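Local coordinates for glycosyl transferase family 8 (Streptococcus pneumoniae, PDB 5GVV), which transfers galactose from UDP-galactose to the terminal glucose of the already glycosylated serine-rich repeat protein PsrP, using manganese, at residues L27-S32 with W248-M253; D108-G113 with R244-E249; F198-D203 with I217-L222. All coordinates share one frame; numbering follows the deposited sequence.

How the contacts relate
Going from the N terminus, residues 27-32, in the last part of helix 17-30 and just beyond it, form the first half of contact 1. Strand 109-111 gives the first half of contact 2. Residues 198-203 and 217-222 follow and close the short loop of contact 3. Helix 244-251 then closes contact 2 and, with its end, contact 1. The loops lie one within another: contact 3 innermost, contact 1 outermost. Contact 1 joins helix 17-30 to helix 244-251, contact 2 joins strand 109-111 to that same helix, and contact 3 joins the loops before and after helix 203-208. Contacts 1 and 2 touch through Asn31 and Gly113, contacts 2 and 3 at Leu222.

Contact 1. Residues L27-S32 with W248-M253; sequences LCRHNS and WEYSLM
The His30 and Tyr250 rings meet rim to rim, with planes 66° apart, and neither stacks on the other. The phenol end of Tyr250 stands at the edge of the His30 ring. One face of that ring has CG of Arg29 over it, 3.5 Å above the plane and displaced toward the rim. The Tyr250 ring takes both of its partners here at its own edge: CG of Arg29 lies 3.9 Å from CE1 of Tyr250, and His30 reaches the hydroxyl.

The link between the rings is a hydrogen bond. His30 NE2 and Tyr250 OH are 2.7 Å apart and the bond is nearly straight, at 177°. Either atom could be the donor. CG of His30 sits beside the backbone N and opposite the carbonyl carbon (chi1 -59°), and this swings the ring end toward Tyr250. The bond gives the buried tyrosine hydroxyl a polar partner.

Arg29 touches with its aliphatic part. Its chain bends at its second torsion, and CD comes to 4.0 Å from SE of Met253, a selenomethionine in this crystal. The two side chains cross at about a right angle. The selenium lies at the edge of the guanidinium, near its plane.

Within segment 27-32, Asn31 ND2 donates to Leu27 O over 3.1 Å, in the carbonyl plane and on a lone pair. Lys25 of helix 17-30 donates to the carbonyls of Ser251, at the end of helix 244-251, and Met253 just beyond it. The Tyr250 side chain is about 7 Å from that of Tyr228, one of the UDP-binding residues. The contact thus joins the C-terminal parts of helix 17-30, which follows strand 6-11 of the GT-A domain, and of helix 244-251 with the turn after it.

Contact 2. Residues D108-G113 with R244-E249; sequences DLIVTG and REVWWE. With MN (manganese (II) ion), chain C; UDP (uridine-5'-diphosphate), chain D.
Ile110 lays its CG1-CD1 branch against Trp247, with CD1 of Ile110 3.8 Å from the indole CD1. The approach is oblique to the ring, and the two side chains cross at about a right angle. The same branch also lies close to the tryptophan backbone, CD1 of Ile110 being 4.0 Å from CA of Trp247. The other branch serves a different neighbour: CG2 of Ile110 meets CG1 of Val246 at 4.1 Å. With CG1 beside the backbone N (chi1 -66°) and CG2 opposite it, the isoleucine spreads over two successive helix residues.

A water adds a polar link. It accepts from Trp247 NE1 at 2.8 Å and lies 3.1 Å from Leu109 O. Within the helix, the Trp247 ring sets CZ3 over the centre of the Trp248 ring, 3.6 Å above it. Trp235 meets Trp247 from outside the two segments.

Just before strand 109-111, Asp108 grips manganese with both carboxylate oxygens, OD1 at 2.1 Å and OD2 at 2.2 Å. Asp106, His227 and UDP atoms O1A and O3B complete the site, and Lys233 NZ is hydrogen-bonded to Asp108 OD2.

Strand and helix are thus held by buried apolar packing and one water bridge, not by a direct polar bond, while the residue leading into the strand is fixed by the metal and so set beside the diphosphate.

Contact 3. Residues F198-D203 with I217-L222; sequences FQIGYD and IPLEPL
Phe198 meets two aliphatic side chains with the far end of its ring. CE2 of Phe198 is 3.8 Å from CG2 of Ile217, which lies at the ring edge, near the plane. On the other flank of the ring tip, CE1 of Phe198 is 3.7 Å from CD2 of Leu219, whose approach is oblique. The same leucine methyl lies 4.1 Å from CD1 of Ile200. Leu219 CD2 thus touches both Phe198 and Ile200. All of these contacts are apolar, and no hydrogen bond runs between the segments.

The side chains come together differently. Phe198 and Ile217 run antiparallel alongside one another, while Leu219 lies across the ring's direction. In Phe198, CG stands opposite the backbone N (chi1 -165°) and the ring extends toward residues 217-222. Ile200 instead brings its CD1 end inward, to the edge of the Phe198 ring and in its plane. The Ile200 side chain is also about 6 Å from that of His227, a manganese ligand.

The next shell surrounds these groups. Gln199 is the centre of an inverse gamma turn, in which Ile200 N bonds to Phe198 O at 2.9 Å. Its side chain is hydrogen-bonded to Cys134 N through OE1 and to the carbonyls of Asn197 and Arg132 through NE2. Phe135 meets Phe198 edge-to-face, and Pro223 also packs on it.

Residues 198-202 form the loop leading into helix 203-208, and residues 217-222 lie in the loop after it. Phe198 bonds through its backbone to Ile225 and His227 of strand 225-227, which follows residues 217-222 and pairs with strand 109-111.

Contact 1. Residues L27-S32 with W248-M253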
loop_
_atom_site.group_PDB
_atom_site.type_symbol
_atom_site.label_atom_id
_atom_site.label_comp_id
_atom_site.label_asym_id
_atom_site.label_seq_id
_atom_site.Cartn_x
_atom_site.Cartn_y
_atom_site.Cartn_z
ATOM N N LEU A 27 -16.813 -0.183 1.825
ATOM C CA LEU A 27 -17.880 0.662 2.373
ATOM C C LEU A 27 -18.528 1.541 1.297
ATOM O O LEU A 27 -19.762 1.606 1.193
ATOM C CB LEU A 27 -17.332 1.531 3.513
ATOM C CG LEU A 27 -18.248 2.577 4.159
ATOM C CD1 LEU A 27 -19.437 1.926 4.843
ATOM C CD2 LEU A 27 -17.482 3.431 5.146
ATOM N N CYS A 28 -17.698 2.205 0.494
ATOM C CA CYS A 28 -18.184 3.142 -0.521
ATOM C C CYS A 28 -18.808 2.418 -1.708
ATOM O O CYS A 28 -19.661 2.969 -2.404
ATOM C CB CYS A 28 -17.043 4.043 -1.008
ATOM S SG CYS A 28 -16.392 5.152 0.252
ATOM N N ARG A 29 -18.362 1.189 -1.949
ATOM C CA ARG A 29 -18.928 0.360 -3.001
ATOM C C ARG A 29 -20.437 0.175 -2.812
ATOM O O ARG A 29 -21.199 0.159 -3.786
ATOM C CB ARG A 29 -18.231 -1.001 -3.006
ATOM C CG ARG A 29 -18.843 -2.027 -3.946
ATOM C CD ARG A 29 -18.809 -1.556 -5.393
ATOM N NE ARG A 29 -19.249 -2.608 -6.303
ATOM C CZ ARG A 29 -20.510 -2.781 -6.692
ATOM N NH1 ARG A 29 -21.466 -1.972 -6.259
ATOM N NH2 ARG A 29 -20.817 -3.768 -7.518
ATOM N N HIS A 30 -20.869 0.066 -1.557
ATOM C CA HIS A 30 -22.248 -0.309 -1.268
ATOM C C HIS A 30 -23.051 0.777 -0.550
ATOM O O HIS A 30 -24.248 0.609 -0.319
ATOM C CB HIS A 30 -22.273 -1.600 -0.444
ATOM C CG HIS A 30 -21.614 -2.762 -1.122
ATOM N ND1 HIS A 30 -22.195 -3.442 -2.171
ATOM C CD2 HIS A 30 -20.421 -3.364 -0.899
ATOM C CE1 HIS A 30 -21.391 -4.412 -2.565
ATOM N NE2 HIS A 30 -20.306 -4.387 -1.810
ATOM N N ASN A 31 -22.392 1.884 -0.205
ATOM C CA ASN A 31 -23.034 2.964 0.537
ATOM C C ASN A 31 -22.564 4.341 0.066
ATOM O O ASN A 31 -21.363 4.626 0.059
ATOM C CB ASN A 31 -22.762 2.821 2.041
ATOM C CG ASN A 31 -23.230 1.487 2.602
ATOM O OD1 ASN A 31 -24.321 1.382 3.174
ATOM N ND2 ASN A 31 -22.401 0.459 2.444
ATOM N N SER A 32 -23.505 5.191 -0.335
ATOM C CA SER A 32 -23.178 6.554 -0.753
ATOM C C SER A 32 -23.450 7.552 0.371
ATOM O O SER A 32 -23.891 7.168 1.461
ATOM C CB SER A 32 -23.977 6.939 -1.999
ATOM O OG SER A 32 -25.374 6.796 -1.783
ATOM N N TRP A 248 -9.315 -9.629 -1.044
ATOM C CA TRP A 248 -8.544 -9.308 -2.234
ATOM C C TRP A 248 -9.408 -8.699 -3.334
ATOM O O TRP A 248 -8.960 -7.807 -4.061
ATOM C CB TRP A 248 -7.782 -10.545 -2.720
ATOM C CG TRP A 248 -6.590 -10.784 -1.861
ATOM C CD1 TRP A 248 -6.476 -11.679 -0.837
ATOM C CD2 TRP A 248 -5.354 -10.064 -1.903
ATOM N NE1 TRP A 248 -5.236 -11.579 -0.258
ATOM C CE2 TRP A 248 -4.524 -10.593 -0.896
ATOM C CE3 TRP A 248 -4.861 -9.032 -2.708
ATOM C CZ2 TRP A 248 -3.231 -10.121 -0.667
ATOM C CZ3 TRP A 248 -3.572 -8.560 -2.479
ATOM C CH2 TRP A 248 -2.773 -9.105 -1.469
ATOM N N GLU A 249 -10.644 -9.173 -3.443
ATOM C CA GLU A 249 -11.594 -8.646 -4.414
ATOM C C GLU A 249 -11.777 -7.134 -4.261
ATOM O O GLU A 249 -11.870 -6.403 -5.253
ATOM C CB GLU A 249 -12.934 -9.355 -4.248
ATOM C CG GLU A 249 -14.012 -8.910 -5.220
ATOM C CD GLU A 249 -15.280 -9.729 -5.075
ATOM O OE1 GLU A 249 -16.019 -9.859 -6.077
ATOM O OE2 GLU A 249 -15.527 -10.254 -3.963
ATOM N N TYR A 250 -11.824 -6.656 -3.021
ATOM C CA TYR A 250 -11.950 -5.222 -2.799
ATOM C C TYR A 250 -10.614 -4.484 -2.845
ATOM O O TYR A 250 -10.551 -3.336 -3.295
ATOM C CB TYR A 250 -12.707 -4.942 -1.501
ATOM C CG TYR A 250 -14.177 -5.259 -1.611
ATOM C CD1 TYR A 250 -15.062 -4.342 -2.165
ATOM C CD2 TYR A 250 -14.679 -6.474 -1.177
ATOM C CE1 TYR A 250 -16.411 -4.628 -2.274
ATOM C CE2 TYR A 250 -16.022 -6.767 -1.284
ATOM C CZ TYR A 250 -16.882 -5.838 -1.832
ATOM O OH TYR A 250 -18.228 -6.126 -1.940
ATOM N N SER A 251 -9.543 -5.133 -2.394
ATOM C CA SER A 251 -8.218 -4.513 -2.448
ATOM C C SER A 251 -7.802 -4.185 -3.886
ATOM O O SER A 251 -7.210 -3.130 -4.151
ATOM C CB SER A 251 -7.169 -5.422 -1.803
ATOM O OG SER A 251 -5.870 -4.868 -1.934
ATOM N N LEU A 252 -8.131 -5.089 -4.808
ATOM C CA LEU A 252 -7.726 -4.948 -6.203
ATOM C C LEU A 252 -8.754 -4.211 -7.060
ATOM O O LEU A 252 -8.590 -4.091 -8.282
ATOM C CB LEU A 252 -7.438 -6.325 -6.796
ATOM C CG LEU A 252 -6.363 -7.087 -6.030
ATOM C CD1 LEU A 252 -6.319 -8.536 -6.450
ATOM C CD2 LEU A 252 -5.005 -6.434 -6.227
HETATM N N MSE A 253 -9.805 -3.712 -6.418
HETATM C CA MSE A 253 -10.845 -2.963 -7.114
HETATM C C MSE A 253 -10.395 -1.521 -7.319
HETATM O O MSE A 253 -9.981 -0.851 -6.365
HETATM C CB MSE A 253 -12.147 -3.023 -6.309
HETATM C CG MSE A 253 -13.351 -2.386 -6.979
HETATM SE SE MSE A 253 -14.976 -2.673 -5.938
HETATM C CE MSE A 253 -15.277 -4.541 -6.384
#

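Contact 2. Residues D108-G113 with R244-E249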
loop_
_atom_site.group_PDB
_atom_site.type_symbol
_atom_site.label_atom_id
_atom_site.label_comp_id
_atom_site.label_asym_id
_atom_site.label_seq_id
_atom_site.Cartn_x
_atom_site.Cartn_y
_atom_site.Cartn_z
ATOM N N ASP A 108 -9.438 -3.774 9.408
ATOM C CA ASP A 108 -9.214 -5.156 8.998
ATOM C C ASP A 108 -10.570 -5.791 8.710
ATOM O O ASP A 108 -10.850 -6.917 9.126
ATOM C CB ASP A 108 -8.485 -5.935 10.096
ATOM C CG ASP A 108 -9.249 -5.950 11.407
ATOM O OD1 ASP A 108 -10.040 -5.010 11.650
ATOM O OD2 ASP A 108 -9.046 -6.891 12.209
ATOM N N LEU A 109 -11.422 -5.052 8.010
ATOM C CA LEU A 109 -12.753 -5.548 7.700
ATOM C C LEU A 109 -13.227 -5.144 6.316
ATOM O O LEU A 109 -12.626 -4.280 5.658
ATOM C CB LEU A 109 -13.768 -5.122 8.770
ATOM C CG LEU A 109 -13.999 -3.645 9.079
ATOM C CD1 LEU A 109 -14.854 -2.980 8.021
ATOM C CD2 LEU A 109 -14.648 -3.494 10.453
ATOM N N ILE A 110 -14.319 -5.777 5.898
ATOM C CA ILE A 110 -14.912 -5.573 4.583
ATOM C C ILE A 110 -16.428 -5.405 4.710
ATOM O O ILE A 110 -17.090 -6.235 5.335
ATOM C CB ILE A 110 -14.660 -6.792 3.686
ATOM C CG1 ILE A 110 -13.165 -6.954 3.388
ATOM C CG2 ILE A 110 -15.454 -6.682 2.391
ATOM C CD1 ILE A 110 -12.618 -5.942 2.381
ATOM N N VAL A 111 -16.971 -4.352 4.103
ATOM C CA VAL A 111 -18.418 -4.154 4.018
ATOM C C VAL A 111 -18.893 -4.735 2.689
ATOM O O VAL A 111 -18.302 -4.456 1.640
ATOM C CB VAL A 111 -18.770 -2.654 4.090
ATOM C CG1 VAL A 111 -20.279 -2.429 3.939
ATOM C CG2 VAL A 111 -18.249 -2.055 5.395
ATOM N N THR A 112 -19.944 -5.554 2.729
ATOM C CA THR A 112 -20.397 -6.264 1.534
ATOM C C THR A 112 -21.760 -5.810 1.027
ATOM O O THR A 112 -22.251 -6.333 0.020
ATOM C CB THR A 112 -20.486 -7.792 1.768
ATOM O OG1 THR A 112 -21.543 -8.078 2.698
ATOM C CG2 THR A 112 -19.171 -8.338 2.296
ATOM N N GLY A 113 -22.375 -4.852 1.712
ATOM C CA GLY A 113 -23.681 -4.375 1.292
ATOM C C GLY A 113 -24.162 -3.123 1.999
ATOM O O GLY A 113 -23.418 -2.496 2.762
ATOM N N ARG A 244 -10.776 -15.419 2.431
ATOM C CA ARG A 244 -9.583 -14.676 2.030
ATOM C C ARG A 244 -9.806 -13.959 0.697
ATOM O O ARG A 244 -9.357 -12.822 0.503
ATOM C CB ARG A 244 -8.402 -15.641 1.907
ATOM C CG ARG A 244 -7.153 -15.030 1.300
ATOM C CD ARG A 244 -6.052 -16.061 1.134
ATOM N NE ARG A 244 -4.869 -15.468 0.515
ATOM C CZ ARG A 244 -3.814 -15.020 1.190
ATOM N NH1 ARG A 244 -3.779 -15.109 2.513
ATOM N NH2 ARG A 244 -2.785 -14.490 0.542
ATOM N N GLU A 245 -10.506 -14.626 -0.216
ATOM C CA GLU A 245 -10.751 -14.091 -1.557
ATOM C C GLU A 245 -11.586 -12.809 -1.569
ATOM O O GLU A 245 -11.469 -11.986 -2.485
ATOM C CB GLU A 245 -11.420 -15.147 -2.436
ATOM C CG GLU A 245 -12.786 -15.611 -1.941
ATOM C CD GLU A 245 -12.699 -16.684 -0.860
ATOM O OE1 GLU A 245 -11.574 -17.066 -0.455
ATOM O OE2 GLU A 245 -13.770 -17.149 -0.421
ATOM N N VAL A 246 -12.435 -12.639 -0.560
ATOM C CA VAL A 246 -13.288 -11.455 -0.490
ATOM C C VAL A 246 -12.464 -10.189 -0.249
ATOM O O VAL A 246 -12.729 -9.140 -0.853
ATOM C CB VAL A 246 -14.363 -11.590 0.596
ATOM C CG1 VAL A 246 -15.236 -10.333 0.644
ATOM C CG2 VAL A 246 -15.215 -12.833 0.352
ATOM N N TRP A 247 -11.459 -10.282 0.621
ATOM C CA TRP A 247 -10.628 -9.120 0.922
ATOM C C TRP A 247 -9.877 -8.670 -0.314
ATOM O O TRP A 247 -9.799 -7.475 -0.596
ATOM C CB TRP A 247 -9.627 -9.404 2.051
ATOM C CG TRP A 247 -8.878 -8.150 2.491
ATOM C CD1 TRP A 247 -9.247 -7.274 3.483
ATOM C CD2 TRP A 247 -7.660 -7.630 1.931
ATOM N NE1 TRP A 247 -8.329 -6.252 3.574
ATOM C CE2 TRP A 247 -7.343 -6.449 2.639
ATOM C CE3 TRP A 247 -6.797 -8.053 0.911
ATOM C CZ2 TRP A 247 -6.203 -5.681 2.351
ATOM C CZ3 TRP A 247 -5.667 -7.296 0.628
ATOM C CH2 TRP A 247 -5.382 -6.119 1.344
ATOM N N TRP A 248 -9.315 -9.629 -1.044
ATOM C CA TRP A 248 -8.544 -9.308 -2.234
ATOM C C TRP A 248 -9.408 -8.699 -3.334
ATOM O O TRP A 248 -8.960 -7.807 -4.061
ATOM C CB TRP A 248 -7.782 -10.545 -2.720
ATOM C CG TRP A 248 -6.590 -10.784 -1.861
ATOM C CD1 TRP A 248 -6.476 -11.679 -0.837
ATOM C CD2 TRP A 248 -5.354 -10.064 -1.903
ATOM N NE1 TRP A 248 -5.236 -11.579 -0.258
ATOM C CE2 TRP A 248 -4.524 -10.593 -0.896
ATOM C CE3 TRP A 248 -4.861 -9.032 -2.708
ATOM C CZ2 TRP A 248 -3.231 -10.121 -0.667
ATOM C CZ3 TRP A 248 -3.572 -8.560 -2.479
ATOM C CH2 TRP A 248 -2.773 -9.105 -1.469
ATOM N N GLU A 249 -10.644 -9.173 -3.443
ATOM C CA GLU A 249 -11.594 -8.646 -4.414
ATOM C C GLU A 249 -11.777 -7.134 -4.261
ATOM O O GLU A 249 -11.870 -6.403 -5.253
ATOM C CB GLU A 249 -12.934 -9.355 -4.248
ATOM C CG GLU A 249 -14.012 -8.910 -5.220
ATOM C CD GLU A 249 -15.280 -9.729 -5.075
ATOM O OE1 GLU A 249 -16.019 -9.859 -6.077
ATOM O OE2 GLU A 249 -15.527 -10.254 -3.963
HETATM MN MN MN C . -10.086 -5.565 13.677
HETATM N N1 UDP D . -4.161 -0.659 13.382
HETATM C C2 UDP D . -3.336 0.142 12.617
HETATM N N3 UDP D . -2.069 -0.282 12.265
HETATM C C4 UDP D . -1.616 -1.518 12.685
HETATM C C5 UDP D . -2.452 -2.326 13.455
HETATM C C6 UDP D . -3.680 -1.834 13.895
HETATM O O2 UDP D . -3.739 1.242 12.247
HETATM O O4 UDP D . -0.484 -1.898 12.368
HETATM C "C1'" UDP D . -5.513 -0.171 13.735
HETATM C "C2'" UDP D . -6.506 -0.624 12.677
HETATM O "O2'" UDP D . -7.516 0.345 12.505
HETATM C "C3'" UDP D . -7.121 -1.866 13.279
HETATM C "C4'" UDP D . -7.090 -1.545 14.768
HETATM O "O4'" UDP D . -5.942 -0.737 14.963
HETATM O "O3'" UDP D . -8.431 -2.070 12.794
HETATM C "C5'" UDP D . -7.031 -2.796 15.640
HETATM O "O5'" UDP D . -6.239 -3.765 14.987
HETATM P PA UDP D . -6.889 -5.192 14.645
HETATM O O1A UDP D . -8.044 -4.927 13.763
HETATM O O2A UDP D . -5.892 -6.080 14.003
HETATM O O3A UDP D . -7.360 -5.803 16.065
HETATM P PB UDP D . -8.486 -6.954 16.203
HETATM O O1B UDP D . -8.934 -7.064 17.611
HETATM O O2B UDP D . -7.879 -8.244 15.803
HETATM O O3B UDP D . -9.640 -6.642 15.325
HETATM O O HOH W 1 -9.596 -4.238 4.960
#

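Contact 3. Residues F198-D203 with I217-L222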
loop_
_atom_site.group_PDB
_atom_site.type_symbol
_atom_site.label_atom_id
_atom_site.label_comp_id
_atom_site.label_asym_id
_atom_site.label_seq_id
_atom_site.Cartn_x
_atom_site.Cartn_y
_atom_site.Cartn_z
ATOM N N PHE A 198 -19.137 -9.770 11.624
ATOM C CA PHE A 198 -18.999 -11.217 11.504
ATOM C C PHE A 198 -17.520 -11.574 11.544
ATOM O O PHE A 198 -16.783 -11.374 10.563
ATOM C CB PHE A 198 -19.643 -11.696 10.202
ATOM C CG PHE A 198 -19.873 -13.187 10.139
ATOM C CD1 PHE A 198 -18.862 -14.042 9.722
ATOM C CD2 PHE A 198 -21.104 -13.728 10.496
ATOM C CE1 PHE A 198 -19.072 -15.419 9.662
ATOM C CE2 PHE A 198 -21.323 -15.101 10.434
ATOM C CZ PHE A 198 -20.303 -15.944 10.015
ATOM N N GLN A 199 -17.091 -12.104 12.685
ATOM C CA GLN A 199 -15.671 -12.282 12.957
ATOM C C GLN A 199 -15.095 -13.565 12.361
ATOM O O GLN A 199 -14.744 -14.518 13.068
ATOM C CB GLN A 199 -15.414 -12.149 14.460
ATOM C CG GLN A 199 -15.760 -10.735 14.966
ATOM C CD GLN A 199 -16.352 -10.727 16.358
ATOM O OE1 GLN A 199 -15.736 -11.218 17.302
ATOM N NE2 GLN A 199 -17.556 -10.165 16.497
ATOM N N ILE A 200 -14.987 -13.558 11.037
ATOM C CA ILE A 200 -14.461 -14.683 10.280
ATOM C C ILE A 200 -12.988 -14.941 10.621
ATOM O O ILE A 200 -12.453 -16.022 10.355
ATOM C CB ILE A 200 -14.632 -14.429 8.766
ATOM C CG1 ILE A 200 -14.525 -15.731 7.970
ATOM C CG2 ILE A 200 -13.640 -13.382 8.272
ATOM C CD1 ILE A 200 -15.794 -16.560 7.998
ATOM N N GLY A 201 -12.338 -13.951 11.228
ATOM C CA GLY A 201 -10.955 -14.101 11.642
ATOM C C GLY A 201 -10.802 -15.072 12.804
ATOM O O GLY A 201 -9.693 -15.536 13.091
ATOM N N TYR A 202 -11.913 -15.389 13.465
ATOM C CA TYR A 202 -11.895 -16.300 14.610
ATOM C C TYR A 202 -11.703 -17.761 14.199
ATOM O O TYR A 202 -11.516 -18.628 15.060
ATOM C CB TYR A 202 -13.181 -16.153 15.436
ATOM C CG TYR A 202 -13.212 -16.984 16.708
ATOM C CD1 TYR A 202 -12.289 -16.768 17.727
ATOM C CD2 TYR A 202 -14.166 -17.980 16.892
ATOM C CE1 TYR A 202 -12.316 -17.519 18.892
ATOM C CE2 TYR A 202 -14.197 -18.740 18.049
ATOM C CZ TYR A 202 -13.267 -18.504 19.045
ATOM O OH TYR A 202 -13.291 -19.254 20.202
ATOM N N ASP A 203 -11.737 -18.026 12.892
ATOM C CA ASP A 203 -11.632 -19.395 12.371
ATOM C C ASP A 203 -10.503 -20.209 13.005
ATOM O O ASP A 203 -10.717 -21.346 13.433
ATOM C CB ASP A 203 -11.462 -19.379 10.849
ATOM C CG ASP A 203 -12.777 -19.170 10.116
ATOM O OD1 ASP A 203 -13.811 -18.955 10.790
ATOM O OD2 ASP A 203 -12.773 -19.209 8.863
ATOM N N ILE A 217 -22.191 -22.053 10.444
ATOM C CA ILE A 217 -22.875 -20.783 10.248
ATOM C C ILE A 217 -22.780 -20.401 8.770
ATOM O O ILE A 217 -21.689 -20.375 8.203
ATOM C CB ILE A 217 -22.289 -19.669 11.146
ATOM C CG1 ILE A 217 -22.266 -20.124 12.609
ATOM C CG2 ILE A 217 -23.085 -18.377 11.005
ATOM C CD1 ILE A 217 -21.910 -19.020 13.600
ATOM N N PRO A 218 -23.934 -20.121 8.141
ATOM C CA PRO A 218 -24.035 -19.833 6.703
ATOM C C PRO A 218 -23.213 -18.619 6.264
ATOM O O PRO A 218 -23.215 -17.596 6.957
ATOM C CB PRO A 218 -25.529 -19.539 6.516
ATOM C CG PRO A 218 -26.205 -20.285 7.631
ATOM C CD PRO A 218 -25.258 -20.151 8.792
ATOM N N LEU A 219 -22.547 -18.733 5.115
ATOM C CA LEU A 219 -21.741 -17.646 4.563
ATOM C C LEU A 219 -22.319 -17.140 3.236
ATOM O O LEU A 219 -21.796 -16.193 2.635
ATOM C CB LEU A 219 -20.293 -18.100 4.365
ATOM C CG LEU A 219 -19.568 -18.687 5.577
ATOM C CD1 LEU A 219 -18.155 -19.123 5.216
ATOM C CD2 LEU A 219 -19.538 -17.701 6.726
ATOM N N GLU A 220 -23.388 -17.793 2.780
ATOM C CA GLU A 220 -24.126 -17.365 1.596
ATOM C C GLU A 220 -25.540 -17.008 2.022
ATOM O O GLU A 220 -26.272 -17.862 2.521
ATOM C CB GLU A 220 -24.166 -18.470 0.533
ATOM C CG GLU A 220 -23.079 -18.358 -0.538
ATOM C CD GLU A 220 -23.248 -17.130 -1.419
ATOM O OE1 GLU A 220 -22.224 -16.567 -1.867
ATOM O OE2 GLU A 220 -24.409 -16.733 -1.667
ATOM N N PRO A 221 -25.930 -15.740 1.844
ATOM C CA PRO A 221 -25.127 -14.649 1.285
ATOM C C PRO A 221 -24.121 -14.131 2.307
ATOM O O PRO A 221 -24.247 -14.431 3.498
ATOM C CB PRO A 221 -26.172 -13.573 1.001
ATOM C CG PRO A 221 -27.218 -13.798 2.053
ATOM C CD PRO A 221 -27.281 -15.292 2.233
ATOM N N LEU A 222 -23.120 -13.392 1.838
ATOM C CA LEU A 222 -22.108 -12.809 2.714
ATOM C C LEU A 222 -22.730 -11.978 3.826
ATOM O O LEU A 222 -23.699 -11.250 3.594
ATOM C CB LEU A 222 -21.162 -11.924 1.900
ATOM C CG LEU A 222 -19.751 -12.403 1.550
ATOM C CD1 LEU A 222 -19.598 -13.889 1.734
ATOM C CD2 LEU A 222 -19.365 -11.976 0.126
#